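Local coordinates for mandelate racemase/muconate lactonizing enzyme family protein (Sulfitobacter sp. NAS-14.1, PDB 3T4W) that probably abstracts a proton next to a carboxylate of an organic acid, as enolase-superfamily enzymes do, though its own substrate and reaction are not established, at residues T54-W59 and G128-R133; A137-R142 and E314-A319; V179-T184 and C358-F363. All blocks are in the same frame, centred on the assembly; numbering follows the deposited sequence.

Contact 1: residues T54-W59 and G128-R133; sequences TGIVGW and GKDRDR
Ile56 and Lys129 bring a strand-to-helix contact together at the surface of the N-terminal capping domain of this enolase-superfamily fold. The start of strand 57-62, an outer strand, within this chain, of the three-stranded antiparallel sheet, meets the last turn of helix 110-130, and the chain then leaves that turn through a Schellman motif at Asp132. Ile56 reaches toward the helix with both of its branches. CG2 lies 4.0 Å from Lys129 CB, while CD1, at the end of the longer branch, comes within 3.9 Å of Asp130 CB. The Ile56 and Asp130 side chains meet there at about a right angle. Against Lys129, by contrast, the isoleucine slides past in the opposite direction. Beyond CG the lysine chain runs extended from the helix, slanting toward the strand (chi3 -170°), carrying its amino group past Ile56 to the next residue. The side chain of Val57 turns away, against Lys49 and Thr51 of strand 45-52. Asp125, which accepts a hydrogen bond from Trp59 N, is a weak, long-range ion partner for the same ammonium. Lys129 NZ donates to Val57 O over 2.9 Å, tilted 30° from the carbonyl plane.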
ATOM      1  N   THR A  54      47.436 -16.476  24.606  1.00 17.63           N
ATOM      2  CA  THR A  54      47.953 -15.930  25.847  1.00 16.06           C
ATOM      3  C   THR A  54      47.342 -16.634  27.052  1.00 16.01           C
ATOM      4  O   THR A  54      47.601 -16.263  28.196  1.00 17.20           O
ATOM      5  CB  THR A  54      47.747 -14.401  25.945  1.00 17.95           C
ATOM      6  OG1 THR A  54      46.348 -14.091  25.880  1.00 20.51           O
ATOM      7  CG2 THR A  54      48.479 -13.691  24.815  1.00 15.73           C
ATOM      8  N   GLY A  55      46.530 -17.653  26.794  1.00 14.77           N
ATOM      9  CA  GLY A  55      45.981 -18.469  27.866  1.00 15.56           C
ATOM     10  C   GLY A  55      44.668 -18.014  28.485  1.00 14.75           C
ATOM     11  O   GLY A  55      44.192 -18.609  29.453  1.00 16.06           O
ATOM     12  N   ILE A  56      44.067 -16.968  27.937  1.00 13.48           N
ATOM     13  CA  ILE A  56      42.758 -16.543  28.418  1.00 15.50           C
ATOM     14  C   ILE A  56      41.673 -17.526  27.959  1.00 15.38           C
ATOM     15  O   ILE A  56      41.684 -17.994  26.817  1.00 14.95           O
ATOM     16  CB  ILE A  56      42.431 -15.098  27.969  1.00 16.79           C
ATOM     17  CG1 ILE A  56      43.607 -14.167  28.284  1.00 18.16           C
ATOM     18  CG2 ILE A  56      41.163 -14.597  28.635  1.00 15.29           C
ATOM     19  CD1 ILE A  56      43.224 -12.694  28.372  1.00 22.55           C
ATOM     20  N   VAL A  57      40.750 -17.850  28.862  1.00 15.76           N
ATOM     21  CA  VAL A  57      39.668 -18.786  28.571  1.00 16.18           C
ATOM     22  C   VAL A  57      38.291 -18.105  28.543  1.00 17.77           C
ATOM     23  O   VAL A  57      37.961 -17.313  29.428  1.00 15.26           O
ATOM     24  CB  VAL A  57      39.619 -19.927  29.604  1.00 14.82           C
ATOM     25  CG1 VAL A  57      38.425 -20.839  29.331  1.00 13.43           C
ATOM     26  CG2 VAL A  57      40.912 -20.709  29.583  1.00 14.99           C
ATOM     27  N   GLY A  58      37.500 -18.425  27.522  1.00 14.09           N
ATOM     28  CA  GLY A  58      36.126 -17.966  27.432  1.00 13.29           C
ATOM     29  C   GLY A  58      35.160 -19.126  27.251  1.00 11.92           C
ATOM     30  O   GLY A  58      35.493 -20.142  26.647  1.00 10.80           O
ATOM     31  N   TRP A  59      33.958 -18.978  27.793  1.00 13.27           N
ATOM     32  CA  TRP A  59      32.904 -19.957  27.590  1.00 11.47           C
ATOM     33  C   TRP A  59      31.758 -19.387  26.751  1.00 12.69           C
ATOM     34  O   TRP A  59      31.351 -18.240  26.929  1.00 10.21           O
ATOM     35  CB  TRP A  59      32.380 -20.442  28.936  1.00 14.02           C
ATOM     36  CG  TRP A  59      33.384 -21.249  29.703  1.00 15.59           C
ATOM     37  CD1 TRP A  59      34.360 -20.773  30.531  1.00 11.05           C
ATOM     38  CD2 TRP A  59      33.511 -22.680  29.710  1.00 14.81           C
ATOM     39  NE1 TRP A  59      35.082 -21.815  31.052  1.00 14.74           N
ATOM     40  CE2 TRP A  59      34.584 -22.997  30.566  1.00 15.83           C
ATOM     41  CE3 TRP A  59      32.823 -23.718  29.074  1.00 11.66           C
ATOM     42  CZ2 TRP A  59      34.987 -24.316  30.808  1.00 13.39           C
ATOM     43  CZ3 TRP A  59      33.223 -25.026  29.313  1.00 15.56           C
ATOM     44  CH2 TRP A  59      34.299 -25.313  30.176  1.00 13.20           C
ATOM     45  N   GLY A 128      36.160  -9.713  27.858  1.00 16.26           N
ATOM     46  CA  GLY A 128      35.841  -9.178  29.168  1.00 14.32           C
ATOM     47  C   GLY A 128      36.971  -9.401  30.158  1.00 16.32           C
ATOM     48  O   GLY A 128      37.289  -8.533  30.959  1.00 16.60           O
ATOM     49  N   LYS A 129      37.583 -10.577  30.106  1.00 16.87           N
ATOM     50  CA  LYS A 129      38.672 -10.885  31.019  1.00 18.05           C
ATOM     51  C   LYS A 129      39.928 -10.096  30.659  1.00 19.88           C
ATOM     52  O   LYS A 129      40.648  -9.620  31.535  1.00 17.57           O
ATOM     53  CB  LYS A 129      38.935 -12.393  31.045  1.00 13.71           C
ATOM     54  CG  LYS A 129      37.868 -13.147  31.819  1.00 12.23           C
ATOM     55  CD  LYS A 129      37.832 -14.619  31.476  1.00 13.63           C
ATOM     56  CE  LYS A 129      36.591 -15.259  32.088  1.00 16.18           C
ATOM     57  NZ  LYS A 129      36.565 -16.744  31.959  1.00 21.14           N
ATOM     58  N   ASP A 130      40.168  -9.940  29.363  1.00 17.36           N
ATOM     59  CA  ASP A 130      41.328  -9.210  28.883  1.00 17.16           C
ATOM     60  C   ASP A 130      41.252  -7.726  29.248  1.00 18.10           C
ATOM     61  O   ASP A 130      42.269  -7.086  29.497  1.00 16.04           O
ATOM     62  CB  ASP A 130      41.449  -9.372  27.370  1.00 20.77           C
ATOM     63  CG  ASP A 130      42.628  -8.626  26.800  1.00 24.15           C
ATOM     64  OD1 ASP A 130      43.752  -8.795  27.322  1.00 27.86           O
ATOM     65  OD2 ASP A 130      42.426  -7.867  25.833  1.00 25.10           O
ATOM     66  N   ARG A 131      40.041  -7.184  29.269  1.00 17.94           N
ATOM     67  CA  ARG A 131      39.832  -5.782  29.611  1.00 19.27           C
ATOM     68  C   ARG A 131      39.611  -5.624  31.117  1.00 16.31           C
ATOM     69  O   ARG A 131      39.502  -4.510  31.626  1.00 12.38           O
ATOM     70  CB  ARG A 131      38.602  -5.236  28.867  1.00 17.12           C
ATOM     71  CG  ARG A 131      38.532  -5.576  27.379  1.00 18.10           C
ATOM     72  CD  ARG A 131      39.201  -4.509  26.548  1.00 20.47           C
ATOM     73  NE  ARG A 131      38.717  -4.485  25.169  1.00 17.28           N
ATOM     74  CZ  ARG A 131      39.451  -4.817  24.112  1.00 17.12           C
ATOM     75  NH1 ARG A 131      40.707  -5.214  24.271  1.00 26.74           N
ATOM     76  NH2 ARG A 131      38.937  -4.749  22.893  1.00 19.53           N
ATOM     77  N   ASP A 132      39.530  -6.749  31.819  1.00 16.16           N
ATOM     78  CA  ASP A 132      39.086  -6.762  33.209  1.00 15.75           C
ATOM     79  C   ASP A 132      37.801  -5.951  33.419  1.00 12.85           C
ATOM     80  O   ASP A 132      37.739  -5.102  34.301  1.00 14.52           O
ATOM     81  CB  ASP A 132      40.188  -6.243  34.133  1.00 16.35           C
ATOM     82  CG  ASP A 132      39.961  -6.630  35.577  1.00 19.06           C
ATOM     83  OD1 ASP A 132      39.141  -7.540  35.828  1.00 24.35           O
ATOM     84  OD2 ASP A 132      40.608  -6.035  36.459  1.00 24.63           O
ATOM     85  N   ARG A 133      36.782  -6.211  32.603  1.00 14.14           N
ATOM     86  CA  ARG A 133      35.482  -5.553  32.750  1.00 15.56           C
ATOM     87  C   ARG A 133      34.357  -6.546  32.470  1.00 16.20           C
ATOM     88  O   ARG A 133      34.578  -7.562  31.826  1.00 14.98           O
ATOM     89  CB  ARG A 133      35.353  -4.357  31.796  1.00 15.16           C
ATOM     90  CG  ARG A 133      36.466  -3.307  31.910  1.00 17.88           C
ATOM     91  CD  ARG A 133      36.397  -2.516  33.214  1.00 12.09           C
ATOM     92  NE  ARG A 133      35.114  -1.848  33.376  1.00 11.79           N
ATOM     93  CZ  ARG A 133      34.305  -2.020  34.418  1.00 15.81           C
ATOM     94  NH1 ARG A 133      34.663  -2.828  35.404  1.00 11.22           N
ATOM     95  NH2 ARG A 133      33.142  -1.373  34.482  1.00 14.01           N
TER

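Contact 2: residues A137-R142 and E314-A319; sequences ALIGGR and EAKKIA
Two residues, Lys316 and Ile139, supply nearly all the surface buried here, and they join the linker behind the capping domain to helix 312-323 of the barrel domain. In the enolase-superfamily fold this linker follows helix 110-130 and leads into strand 146-152, the first strand of the modified TIM barrel; the contact therefore ties the connection between the two domains to a helix far along the chain. Lys316 does not reach across in a straight line. Its chain is bent at chi2 (-75°) and again at chi3, and this bend brings NZ to the carbonyl of Ile139. The aliphatic part of the lysine faces the isoleucine: Ile139 CD1 lies 4.2 Å from Lys316 CD, a loose apolar touch beside the polar one. CE follows the same path, 3.5 Å from Ile139 O, so the last carbon of the chain also borders the carbonyl oxygen. Helix 337-349 lines the neighbourhood, with Leu346 against Lys316 and Ser349 against Ile139. Ser349 OG forms a second hydrogen bond with the ammonium, and Glu93 of the second subunit is a weak, long-range ion partner, so this buried charge has polar company from three parts of the assembly. Gly140, right after the carbonyl, has a positive phi of 116°, a backbone shape that by itself calls for glycine. The backbone of Gly140 also hydrogen-bonds to the second subunit, which puts the contact beside the subunit interface. Lys316 NZ stands 3.0 Å from Ile139 O, approaching it with a C=O...NZ angle of 159°.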
ATOM      1  N   ALA A 137      29.793  -3.665  30.000  1.00 13.18           N
ATOM      2  CA  ALA A 137      30.592  -2.448  30.027  1.00 14.78           C
ATOM      3  C   ALA A 137      31.288  -2.200  28.690  1.00 14.61           C
ATOM      4  O   ALA A 137      31.714  -1.080  28.396  1.00 17.20           O
ATOM      5  CB  ALA A 137      31.611  -2.506  31.161  1.00 14.20           C
ATOM      6  N   LEU A 138      31.402  -3.245  27.884  1.00 12.75           N
ATOM      7  CA  LEU A 138      32.107  -3.145  26.612  1.00 13.99           C
ATOM      8  C   LEU A 138      31.128  -2.880  25.480  1.00 13.37           C
ATOM      9  O   LEU A 138      31.527  -2.531  24.372  1.00 13.34           O
ATOM     10  CB  LEU A 138      32.908  -4.427  26.345  1.00 13.65           C
ATOM     11  CG  LEU A 138      33.899  -4.811  27.459  1.00 14.96           C
ATOM     12  CD1 LEU A 138      34.534  -6.176  27.210  1.00 17.17           C
ATOM     13  CD2 LEU A 138      34.975  -3.747  27.624  1.00 14.55           C
ATOM     14  N   ILE A 139      29.842  -3.027  25.778  1.00 14.31           N
ATOM     15  CA  ILE A 139      28.799  -2.886  24.774  1.00 12.53           C
ATOM     16  C   ILE A 139      27.759  -1.797  25.116  1.00 13.72           C
ATOM     17  O   ILE A 139      26.556  -1.990  24.956  1.00 14.73           O
ATOM     18  CB  ILE A 139      28.112  -4.249  24.496  1.00 16.10           C
ATOM     19  CG1 ILE A 139      27.441  -4.801  25.756  1.00 15.23           C
ATOM     20  CG2 ILE A 139      29.124  -5.275  23.982  1.00 13.56           C
ATOM     21  CD1 ILE A 139      26.790  -6.168  25.543  1.00 13.80           C
ATOM     22  N   GLY A 140      28.221  -0.642  25.580  1.00 15.60           N
ATOM     23  CA  GLY A 140      27.311   0.471  25.801  1.00 15.52           C
ATOM     24  C   GLY A 140      27.195   0.901  27.250  1.00 13.84           C
ATOM     25  O   GLY A 140      26.816   2.038  27.538  1.00 14.72           O
ATOM     26  N   GLY A 141      27.508  -0.013  28.163  1.00 11.76           N
ATOM     27  CA  GLY A 141      27.596   0.320  29.570  1.00 11.02           C
ATOM     28  C   GLY A 141      26.420  -0.171  30.378  1.00 11.76           C
ATOM     29  O   GLY A 141      25.509  -0.809  29.855  1.00 12.32           O
ATOM     30  N   ARG A 142      26.434   0.136  31.668  1.00 14.14           N
ATOM     31  CA  ARG A 142      25.353  -0.278  32.550  1.00 15.28           C
ATOM     32  C   ARG A 142      24.111   0.598  32.392  1.00 15.30           C
ATOM     33  O   ARG A 142      23.854   1.494  33.198  1.00 15.82           O
ATOM     34  CB  ARG A 142      25.820  -0.271  34.001  1.00 14.86           C
ATOM     35  CG  ARG A 142      25.025  -1.204  34.890  1.00 18.88           C
ATOM     36  CD  ARG A 142      25.450  -1.041  36.328  1.00 22.68           C
ATOM     37  NE  ARG A 142      25.372   0.354  36.750  1.00 20.61           N
ATOM     38  CZ  ARG A 142      26.035   0.848  37.785  1.00 23.58           C
ATOM     39  NH1 ARG A 142      26.831   0.058  38.497  1.00 24.41           N
ATOM     40  NH2 ARG A 142      25.908   2.129  38.103  1.00 23.80           N
ATOM     41  N   GLU A 314      25.520  -9.372  17.396  1.00 13.84           N
ATOM     42  CA  GLU A 314      24.387  -9.417  16.487  1.00 13.34           C
ATOM     43  C   GLU A 314      23.118  -8.994  17.215  1.00 12.21           C
ATOM     44  O   GLU A 314      22.341  -8.190  16.706  1.00 12.12           O
ATOM     45  CB  GLU A 314      24.220 -10.823  15.902  1.00 15.38           C
ATOM     46  CG  GLU A 314      23.095 -10.952  14.864  1.00 14.26           C
ATOM     47  CD  GLU A 314      23.448 -10.290  13.542  1.00 15.56           C
ATOM     48  OE1 GLU A 314      24.437  -9.530  13.499  1.00 22.08           O
ATOM     49  OE2 GLU A 314      22.749 -10.533  12.540  1.00 13.49           O
ATOM     50  N   ALA A 315      22.918  -9.541  18.409  1.00 13.78           N
ATOM     51  CA  ALA A 315      21.731  -9.240  19.202  1.00 11.55           C
ATOM     52  C   ALA A 315      21.689  -7.767  19.623  1.00 11.77           C
ATOM     53  O   ALA A 315      20.618  -7.203  19.821  1.00 11.89           O
ATOM     54  CB  ALA A 315      21.653 -10.160  20.415  1.00 10.95           C
ATOM     55  N   LYS A 316      22.852  -7.140  19.750  1.00 11.04           N
ATOM     56  CA  LYS A 316      22.895  -5.710  20.029  1.00 13.54           C
ATOM     57  C   LYS A 316      22.385  -4.904  18.839  1.00 13.21           C
ATOM     58  O   LYS A 316      21.771  -3.849  19.010  1.00 11.69           O
ATOM     59  CB  LYS A 316      24.312  -5.271  20.385  1.00 14.41           C
ATOM     60  CG  LYS A 316      24.696  -5.568  21.818  1.00 17.27           C
ATOM     61  CD  LYS A 316      24.025  -4.594  22.776  1.00 15.70           C
ATOM     62  CE  LYS A 316      24.425  -3.156  22.477  1.00 14.41           C
ATOM     63  NZ  LYS A 316      23.960  -2.246  23.555  1.00 13.55           N
ATOM     64  N   LYS A 317      22.650  -5.406  17.634  1.00 12.51           N
ATOM     65  CA  LYS A 317      22.202  -4.737  16.419  1.00 12.35           C
ATOM     66  C   LYS A 317      20.698  -4.882  16.270  1.00 13.53           C
ATOM     67  O   LYS A 317      20.021  -3.963  15.817  1.00 13.64           O
ATOM     68  CB  LYS A 317      22.916  -5.287  15.186  1.00 11.00           C
ATOM     69  CG  LYS A 317      24.420  -5.041  15.180  1.00 14.32           C
ATOM     70  CD  LYS A 317      25.036  -5.425  13.842  1.00 16.88           C
ATOM     71  CE  LYS A 317      26.542  -5.168  13.817  1.00 20.72           C
ATOM     72  NZ  LYS A 317      27.144  -5.481  12.477  1.00 18.11           N
ATOM     73  N   ILE A 318      20.174  -6.039  16.660  1.00 11.43           N
ATOM     74  CA  ILE A 318      18.740  -6.266  16.585  1.00 12.38           C
ATOM     75  C   ILE A 318      18.031  -5.400  17.617  1.00 13.00           C
ATOM     76  O   ILE A 318      17.010  -4.782  17.322  1.00 12.69           O
ATOM     77  CB  ILE A 318      18.377  -7.759  16.785  1.00 12.65           C
ATOM     78  CG1 ILE A 318      18.831  -8.584  15.578  1.00 10.81           C
ATOM     79  CG2 ILE A 318      16.878  -7.929  17.005  1.00  9.67           C
ATOM     80  CD1 ILE A 318      19.120 -10.020  15.903  1.00  9.76           C
ATOM     81  N   ALA A 319      18.572  -5.350  18.829  1.00 12.19           N
ATOM     82  CA  ALA A 319      17.987  -4.503  19.863  1.00 12.69           C
ATOM     83  C   ALA A 319      17.926  -3.043  19.396  1.00 15.09           C
ATOM     84  O   ALA A 319      16.937  -2.343  19.634  1.00 15.46           O
ATOM     85  CB  ALA A 319      18.760  -4.615  21.146  1.00 13.35           C
TER

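Contact 3: residues V179-T184 and C358-F363; sequences VARGYT and CIETPF
Glu360 OE1 is gripped by two donors, Tyr183 OH at 2.7 Å and Arg181 NH1 at 3.3 Å. The tyrosine bond is the shorter; the arginine bond is weak as a hydrogen bond, with an N-H...O angle of 148°, but forms part of a salt bridge. The site lies on the barrel domain, where the turn after helix 168-180 faces the end of strand 356-358 and the chain leading to helix 362-367. That turn is a Schellman motif, with Gly182 taking the positive phi that ends the helix and brings Tyr183 round toward the other segment. Both flat groups offer an edge to the oxygen, which lies in the plane of the tyrosine ring and in that of the guanidinium. The carboxylate is turned well away from both planes, 66° from that of the guanidinium. Tyr183 OH approaches OE1 on its anti side, 29° out of the carboxylate plane. Glu360 comes from the direction opposite to the ring, its chain extended beyond CG, which brings the acid to the phenol. Cys358 completes the contact with its CB, 3.8 Å from Tyr183 OH, while Val374 packs on both Tyr183 and Cys358. Arg181 bends at chi3 and is shared, since its NH2 also makes a salt bridge with Asp177 in helix 168-180, its stronger polar partner. A phenol and a guanidinium donating to one carboxylate oxygen would be expected to favour the ionised form of Glu360, with the tyrosine as the closer hold and the arginine a looser, divided one.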
ATOM      1  N   VAL A 179       5.057 -15.729  42.456  1.00 20.02           N
ATOM      2  CA  VAL A 179       4.809 -14.389  42.974  1.00 17.93           C
ATOM      3  C   VAL A 179       5.480 -14.202  44.335  1.00 17.42           C
ATOM      4  O   VAL A 179       6.218 -13.244  44.537  1.00 19.08           O
ATOM      5  CB  VAL A 179       3.295 -14.094  43.070  1.00 17.52           C
ATOM      6  CG1 VAL A 179       3.031 -12.841  43.898  1.00 15.37           C
ATOM      7  CG2 VAL A 179       2.696 -13.955  41.681  1.00 16.39           C
ATOM      8  N   ALA A 180       5.236 -15.130  45.252  1.00 18.50           N
ATOM      9  CA  ALA A 180       5.858 -15.090  46.578  1.00 20.37           C
ATOM     10  C   ALA A 180       7.382 -15.058  46.501  1.00 21.03           C
ATOM     11  O   ALA A 180       8.045 -14.611  47.432  1.00 22.45           O
ATOM     12  CB  ALA A 180       5.406 -16.274  47.421  1.00 15.75           C
ATOM     13  N   ARG A 181       7.936 -15.542  45.398  1.00 20.57           N
ATOM     14  CA  ARG A 181       9.384 -15.585  45.254  1.00 18.74           C
ATOM     15  C   ARG A 181       9.938 -14.358  44.531  1.00 19.29           C
ATOM     16  O   ARG A 181      11.135 -14.287  44.250  1.00 19.38           O
ATOM     17  CB  ARG A 181       9.808 -16.871  44.549  1.00 18.56           C
ATOM     18  CG  ARG A 181       9.721 -18.110  45.434  1.00 21.60           C
ATOM     19  CD  ARG A 181       9.673 -19.363  44.588  1.00 21.49           C
ATOM     20  NE  ARG A 181      10.587 -19.252  43.460  1.00 22.15           N
ATOM     21  CZ  ARG A 181      10.481 -19.962  42.345  1.00 28.66           C
ATOM     22  NH1 ARG A 181      11.360 -19.798  41.364  1.00 28.98           N
ATOM     23  NH2 ARG A 181       9.492 -20.836  42.210  1.00 27.39           N
ATOM     24  N   GLY A 182       9.059 -13.401  44.230  1.00 18.74           N
ATOM     25  CA  GLY A 182       9.471 -12.126  43.664  1.00 15.25           C
ATOM     26  C   GLY A 182       9.198 -11.924  42.182  1.00 19.25           C
ATOM     27  O   GLY A 182       9.216 -10.792  41.688  1.00 17.69           O
ATOM     28  N   TYR A 183       8.952 -13.016  41.464  1.00 18.00           N
ATOM     29  CA  TYR A 183       8.688 -12.930  40.032  1.00 14.45           C
ATOM     30  C   TYR A 183       7.476 -12.062  39.752  1.00 16.45           C
ATOM     31  O   TYR A 183       6.445 -12.183  40.408  1.00 17.53           O
ATOM     32  CB  TYR A 183       8.497 -14.316  39.431  1.00 14.14           C
ATOM     33  CG  TYR A 183       9.801 -15.031  39.168  1.00 15.36           C
ATOM     34  CD1 TYR A 183      10.538 -14.769  38.015  1.00 13.20           C
ATOM     35  CD2 TYR A 183      10.302 -15.955  40.075  1.00 15.10           C
ATOM     36  CE1 TYR A 183      11.732 -15.421  37.767  1.00 13.89           C
ATOM     37  CE2 TYR A 183      11.499 -16.609  39.841  1.00 18.70           C
ATOM     38  CZ  TYR A 183      12.209 -16.339  38.684  1.00 17.08           C
ATOM     39  OH  TYR A 183      13.398 -16.990  38.447  1.00 18.62           O
ATOM     40  N   THR A 184       7.609 -11.183  38.769  1.00 15.96           N
ATOM     41  CA  THR A 184       6.534 -10.269  38.417  1.00 16.78           C
ATOM     42  C   THR A 184       5.893 -10.634  37.081  1.00 16.65           C
ATOM     43  O   THR A 184       5.101  -9.856  36.539  1.00 15.85           O
ATOM     44  CB  THR A 184       7.053  -8.834  38.349  1.00 17.19           C
ATOM     45  OG1 THR A 184       8.127  -8.758  37.401  1.00 13.22           O
ATOM     46  CG2 THR A 184       7.565  -8.403  39.712  1.00 17.29           C
ATOM     47  N   CYS A 358      14.011 -16.911  32.649  1.00 16.95           N
ATOM     48  CA  CYS A 358      14.836 -17.524  33.680  1.00 14.99           C
ATOM     49  C   CYS A 358      14.421 -18.965  33.955  1.00 18.73           C
ATOM     50  O   CYS A 358      13.246 -19.324  33.846  1.00 17.50           O
ATOM     51  CB  CYS A 358      14.784 -16.715  34.972  1.00 12.61           C
ATOM     52  SG  CYS A 358      15.584 -15.110  34.881  1.00 16.70           S
ATOM     53  N   ILE A 359      15.402 -19.783  34.313  1.00 17.38           N
ATOM     54  CA  ILE A 359      15.159 -21.171  34.665  1.00 17.02           C
ATOM     55  C   ILE A 359      16.015 -21.531  35.867  1.00 17.36           C
ATOM     56  O   ILE A 359      17.227 -21.688  35.742  1.00 14.81           O
ATOM     57  CB  ILE A 359      15.512 -22.109  33.505  1.00 16.74           C
ATOM     58  CG1 ILE A 359      14.807 -21.651  32.224  1.00 14.73           C
ATOM     59  CG2 ILE A 359      15.156 -23.546  33.862  1.00 19.54           C
ATOM     60  CD1 ILE A 359      14.995 -22.576  31.052  1.00 15.13           C
ATOM     61  N   GLU A 360      15.379 -21.651  37.029  1.00 16.30           N
ATOM     62  CA  GLU A 360      16.085 -21.983  38.260  1.00 15.66           C
ATOM     63  C   GLU A 360      16.029 -23.472  38.559  1.00 14.80           C
ATOM     64  O   GLU A 360      15.008 -23.989  38.996  1.00 20.59           O
ATOM     65  CB  GLU A 360      15.513 -21.205  39.450  1.00 19.29           C
ATOM     66  CG  GLU A 360      15.620 -19.691  39.326  1.00 19.12           C
ATOM     67  CD  GLU A 360      15.294 -18.975  40.624  1.00 20.86           C
ATOM     68  OE1 GLU A 360      14.249 -18.292  40.681  1.00 19.61           O
ATOM     69  OE2 GLU A 360      16.081 -19.101  41.591  1.00 25.55           O
ATOM     70  N   THR A 361      17.135 -24.157  38.313  1.00 15.95           N
ATOM     71  CA  THR A 361      17.296 -25.537  38.737  1.00 18.17           C
ATOM     72  C   THR A 361      18.638 -25.618  39.431  1.00 16.52           C
ATOM     73  O   THR A 361      19.541 -24.842  39.118  1.00 16.26           O
ATOM     74  CB  THR A 361      17.319 -26.506  37.546  1.00 18.65           C
ATOM     75  OG1 THR A 361      18.448 -26.205  36.720  1.00 20.94           O
ATOM     76  CG2 THR A 361      16.040 -26.397  36.719  1.00 20.72           C
ATOM     77  N   PRO A 362      18.774 -26.544  40.389  1.00 18.80           N
ATOM     78  CA  PRO A 362      20.060 -26.800  41.049  1.00 18.83           C
ATOM     79  C   PRO A 362      21.207 -26.947  40.049  1.00 20.98           C
ATOM     80  O   PRO A 362      22.308 -26.471  40.313  1.00 20.09           O
ATOM     81  CB  PRO A 362      19.816 -28.123  41.774  1.00 14.82           C
ATOM     82  CG  PRO A 362      18.362 -28.084  42.103  1.00 18.35           C
ATOM     83  CD  PRO A 362      17.683 -27.340  40.977  1.00 18.70           C
ATOM     84  N   PHE A 363      20.951 -27.577  38.906  1.00 18.14           N
ATOM     85  CA  PHE A 363      22.021 -27.785  37.935  1.00 19.20           C
ATOM     86  C   PHE A 363      22.507 -26.492  37.273  1.00 19.58           C
ATOM     87  O   PHE A 363      23.715 -26.293  37.103  1.00 19.00           O
ATOM     88  CB  PHE A 363      21.634 -28.821  36.875  1.00 17.86           C
ATOM     89  CG  PHE A 363      22.810 -29.350  36.105  1.00 19.43           C
ATOM     90  CD1 PHE A 363      23.794 -30.096  36.744  1.00 21.51           C
ATOM     91  CD2 PHE A 363      22.948 -29.091  34.752  1.00 18.22           C
ATOM     92  CE1 PHE A 363      24.884 -30.578  36.045  1.00 18.15           C
ATOM     93  CE2 PHE A 363      24.039 -29.572  34.048  1.00 17.31           C
ATOM     94  CZ  PHE A 363      25.006 -30.316  34.695  1.00 17.36           C
TER

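Overall arrangement
From the N terminus, contact 1 closes first, where the chain, after running through the helices of the capping domain, returns at the end of helix 110-130 to the strand it left. Contact 2 opens soon afterwards in the linker and closes only when the chain reaches helix 312-323. Contact 3 starts within that span, at the turn after helix 168-180, and closes after contact 2, beyond strand 356-358, so the two cross along the sequence. Contacts 1 and 2 touch through Leu138, which packs on Gly128, Arg131 and Arg133, and both border the second subunit. Contact 3 stands apart, its centre 30 Å from that of contact 1, and joins early and late parts of the barrel domain.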